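Local coordinates for 4-oxalocrotonate decarboxylase NahK (Pseudomonas putida, PDB 5D2K), which catalyses the metal-assisted decarboxylation of (3E)-2-oxohex-3-enedioate to 2-oxopent-4-enoate and carbon dioxide in naphthalene degradation, at residues E53-R56 / R57-R61. The protein carries 1 engineered substitution. Residues are numbered along the deposited sequence; the frame is centred on the assembly and turned at random.
Sequences EIRR and RKEAR. With EDO (1,2-ethanediol), chain E.
Four successive i to i+4 hydrogen bonds run from the amides of R57, K58, E59 and A60 back to the carbonyls of E53, I54, R55 and R56, making this the last two turns of helix 44-60. On one flank, in one of the two conformers of E59, R55 NE donates a nearly straight hydrogen bond (2.9 Å, N-H...O 170°) to E59 OE2, part of a salt bridge; the oxygen lies close to the guanidinium plane but is itself approached from above the carboxylate. In that conformer a water also joins R55 NH2 to E59 OE2. With CG anti to the backbone N (chi1 -177°) and the chain extended to NE, R55 carries NH1 and NH2 on to an ethanediol probably from the crystallisation liquor. Shortening R55 to an alanine is likely to leave the E59 carboxylate without this charged mate. Round the helix, R56 grips E53 side-on, NE to OE1 and NH2 to OE2 both at 2.9 Å. A second water links E53 OE2 to R57 NH1, whereas R57 NE pairs with E23. I54 CG2 and K58 CE lie alongside each other at 4.2 Å, K58 NZ going on to E26 and Y94. Such i to i+3 and i to i+4 salt bridges are a familiar way for charged side chains to pair along a helix, here packed between helix 12-27 and strands 65-71 and 87-92.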
ATOM      1  N   GLU A  53      -0.374  16.281   1.812  1.00 10.70           N
ATOM      2  CA  GLU A  53      -1.223  17.311   1.229  1.00 11.85           C
ATOM      3  C   GLU A  53      -2.255  16.683   0.294  1.00 10.51           C
ATOM      4  O   GLU A  53      -3.393  17.134   0.247  1.00  9.73           O
ATOM      5  CB  GLU A  53      -0.387  18.369   0.501  1.00 10.01           C
ATOM      6  CG  GLU A  53      -1.184  19.394  -0.306  1.00  9.81           C
ATOM      7  CD  GLU A  53      -2.201  20.215   0.469  1.00 13.18           C
ATOM      8  OE1 GLU A  53      -2.178  20.256   1.725  1.00 13.63           O
ATOM      9  OE2 GLU A  53      -3.041  20.851  -0.216  1.00 12.71           O
ATOM     10  N   ILE A  54      -1.877  15.634  -0.434  1.00 10.52           N
ATOM     11  CA  ILE A  54      -2.859  14.918  -1.248  1.00  9.94           C
ATOM     12  C   ILE A  54      -3.922  14.310  -0.335  1.00  9.70           C
ATOM     13  O   ILE A  54      -5.123  14.395  -0.623  1.00  9.04           O
ATOM     14  CB  ILE A  54      -2.198  13.826  -2.112  1.00  9.55           C
ATOM     15  CG1 ILE A  54      -1.253  14.468  -3.144  1.00  8.96           C
ATOM     16  CG2 ILE A  54      -3.250  13.006  -2.828  1.00  9.25           C
ATOM     17  CD1 ILE A  54      -0.506  13.452  -4.008  1.00 11.17           C
ATOM     18  N   ARG A  55      -3.488  13.708   0.774  1.00  7.96           N
ATOM     19  CA  ARG A  55      -4.446  13.216   1.767  1.00  8.63           C
ATOM     20  C   ARG A  55      -5.418  14.317   2.216  1.00  8.81           C
ATOM     21  O   ARG A  55      -6.629  14.078   2.298  1.00  9.73           O
ATOM     22  CB  ARG A  55      -3.721  12.625   2.991  1.00  7.98           C
ATOM     23  CG  ARG A  55      -4.680  12.037   4.020  1.00 11.07           C
ATOM     24  CD  ARG A  55      -3.966  11.480   5.245  1.00 13.86           C
ATOM     25  NE  ARG A  55      -4.939  11.181   6.299  1.00 14.74           N
ATOM     26  CZ  ARG A  55      -4.778  10.230   7.217  1.00 18.13           C
ATOM     27  NH1 ARG A  55      -3.682   9.490   7.221  1.00 15.53           N
ATOM     28  NH2 ARG A  55      -5.721  10.027   8.129  1.00 19.70           N
ATOM     29  N   ARG A  56      -4.890  15.516   2.490  1.00  9.50           N
ATOM     30  CA  ARG A  56      -5.725  16.635   2.900  1.00 10.27           C
ATOM     31  C   ARG A  56      -6.731  17.033   1.806  1.00 11.57           C
ATOM     32  O   ARG A  56      -7.899  17.298   2.100  1.00 11.00           O
ATOM     33  CB  ARG A  56      -4.868  17.847   3.289  1.00 11.44           C
ATOM     34  CG  ARG A  56      -5.681  18.932   3.998  1.00 15.21           C
ATOM     35  CD  ARG A  56      -5.061  20.323   3.819  1.00 15.70           C
ATOM     36  NE  ARG A  56      -4.974  20.681   2.406  1.00 15.47           N
ATOM     37  CZ  ARG A  56      -5.997  21.112   1.672  1.00 16.36           C
ATOM     38  NH1 ARG A  56      -7.204  21.253   2.211  1.00 18.00           N
ATOM     39  NH2 ARG A  56      -5.815  21.392   0.390  1.00 18.12           N
ATOM     40  N   ARG A  57      -6.286  17.056   0.554  1.00  9.43           N
ATOM     41  CA  ARG A  57      -7.187  17.361  -0.554  1.00 10.21           C
ATOM     42  C   ARG A  57      -8.358  16.375  -0.582  1.00 12.18           C
ATOM     43  O   ARG A  57      -9.513  16.761  -0.781  1.00 12.40           O
ATOM     44  CB  ARG A  57      -6.433  17.329  -1.887  1.00 12.43           C
ATOM     45  CG  ARG A  57      -5.381  18.438  -2.035  1.00 11.67           C
ATOM     46  CD  ARG A  57      -4.585  18.288  -3.345  1.00 11.99           C
ATOM     47  NE  ARG A  57      -5.411  18.448  -4.542  1.00 11.95           N
ATOM     48  CZ  ARG A  57      -5.762  19.626  -5.059  1.00 12.01           C
ATOM     49  NH1 ARG A  57      -5.350  20.761  -4.499  1.00 14.27           N
ATOM     50  NH2 ARG A  57      -6.524  19.672  -6.145  1.00 14.34           N
ATOM     51  N   LYS A  58      -8.056  15.097  -0.368  1.00  9.75           N
ATOM     52  CA  LYS A  58      -9.101  14.089  -0.424  1.00  9.01           C
ATOM     53  C   LYS A  58     -10.043  14.221   0.768  1.00  9.08           C
ATOM     54  O   LYS A  58     -11.259  14.123   0.604  1.00 10.27           O
ATOM     55  CB  LYS A  58      -8.492  12.677  -0.488  1.00  8.66           C
ATOM     56  CG  LYS A  58      -7.760  12.423  -1.800  1.00  8.34           C
ATOM     57  CD  LYS A  58      -7.493  10.934  -2.016  1.00  9.31           C
ATOM     58  CE  LYS A  58      -6.692  10.684  -3.283  1.00  9.06           C
ATOM     59  NZ  LYS A  58      -7.358  11.252  -4.515  1.00  9.50           N
ATOM     60  N   GLU A  59      -9.494  14.455   1.957  1.00 10.30           N
ATOM     61  CA  GLU A  59     -10.304  14.656   3.156  0.53 11.43           C
ATOM     62  C   GLU A  59     -11.226  15.867   3.013  1.00 11.83           C
ATOM     63  O   GLU A  59     -12.384  15.838   3.446  1.00 12.73           O
ATOM     64  CB  GLU A  59      -9.408  14.829   4.388  0.53 12.04           C
ATOM     65  CG  GLU A  59      -8.703  13.552   4.856  0.53 13.79           C
ATOM     66  CD  GLU A  59      -7.576  13.825   5.852  0.53 12.99           C
ATOM     67  OE1 GLU A  59      -7.006  14.940   5.831  0.53 16.82           O
ATOM     68  OE2 GLU A  59      -7.254  12.916   6.654  0.53 16.41           O
ATOM     69  N   ALA A  60     -10.687  16.934   2.416  1.00 11.97           N
ATOM     70  CA  ALA A  60     -11.427  18.182   2.277  1.00 14.03           C
ATOM     71  C   ALA A  60     -12.632  18.043   1.365  1.00 14.07           C
ATOM     72  O   ALA A  60     -13.614  18.783   1.516  1.00 17.21           O
ATOM     73  CB  ALA A  60     -10.511  19.288   1.757  1.00 13.65           C
ATOM     74  N   ARG A  61     -12.578  17.105   0.422  1.00 12.64           N
ATOM     75  CA  ARG A  61     -13.728  16.911  -0.457  1.00 14.54           C
ATOM     76  C   ARG A  61     -14.627  15.775   0.022  1.00 12.93           C
ATOM     77  O   ARG A  61     -15.539  15.354  -0.700  1.00 15.59           O
ATOM     78  CB  ARG A  61     -13.283  16.699  -1.918  1.00 15.09           C
ATOM     79  CG  ARG A  61     -12.656  15.355  -2.297  1.00 16.07           C
ATOM     80  CD  ARG A  61     -12.341  15.295  -3.808  1.00 16.44           C
ATOM     81  NE  ARG A  61     -11.323  16.267  -4.226  1.00 15.64           N
ATOM     82  CZ  ARG A  61     -10.024  15.997  -4.335  1.00 13.33           C
ATOM     83  NH1 ARG A  61      -9.169  16.951  -4.708  1.00 13.55           N
ATOM     84  NH2 ARG A  61      -9.560  14.784  -4.048  1.00 11.60           N
TER
HETATM   85  C1  EDO E 303      -5.375   6.606   9.593  1.00 28.05           C
HETATM   86  O1  EDO E 303      -6.276   7.711   9.720  1.00 33.51           O
HETATM   87  C2  EDO E 303      -4.062   6.966  10.271  1.00 28.55           C
HETATM   88  O2  EDO E 303      -3.344   7.924   9.486  1.00 25.77           O
HETATM   89  O   HOH W   1      -3.007  21.372  -2.869  1.00 13.32           O
HETATM   90  O   HOH W   2      -8.524  11.111   8.228  1.00 23.01           O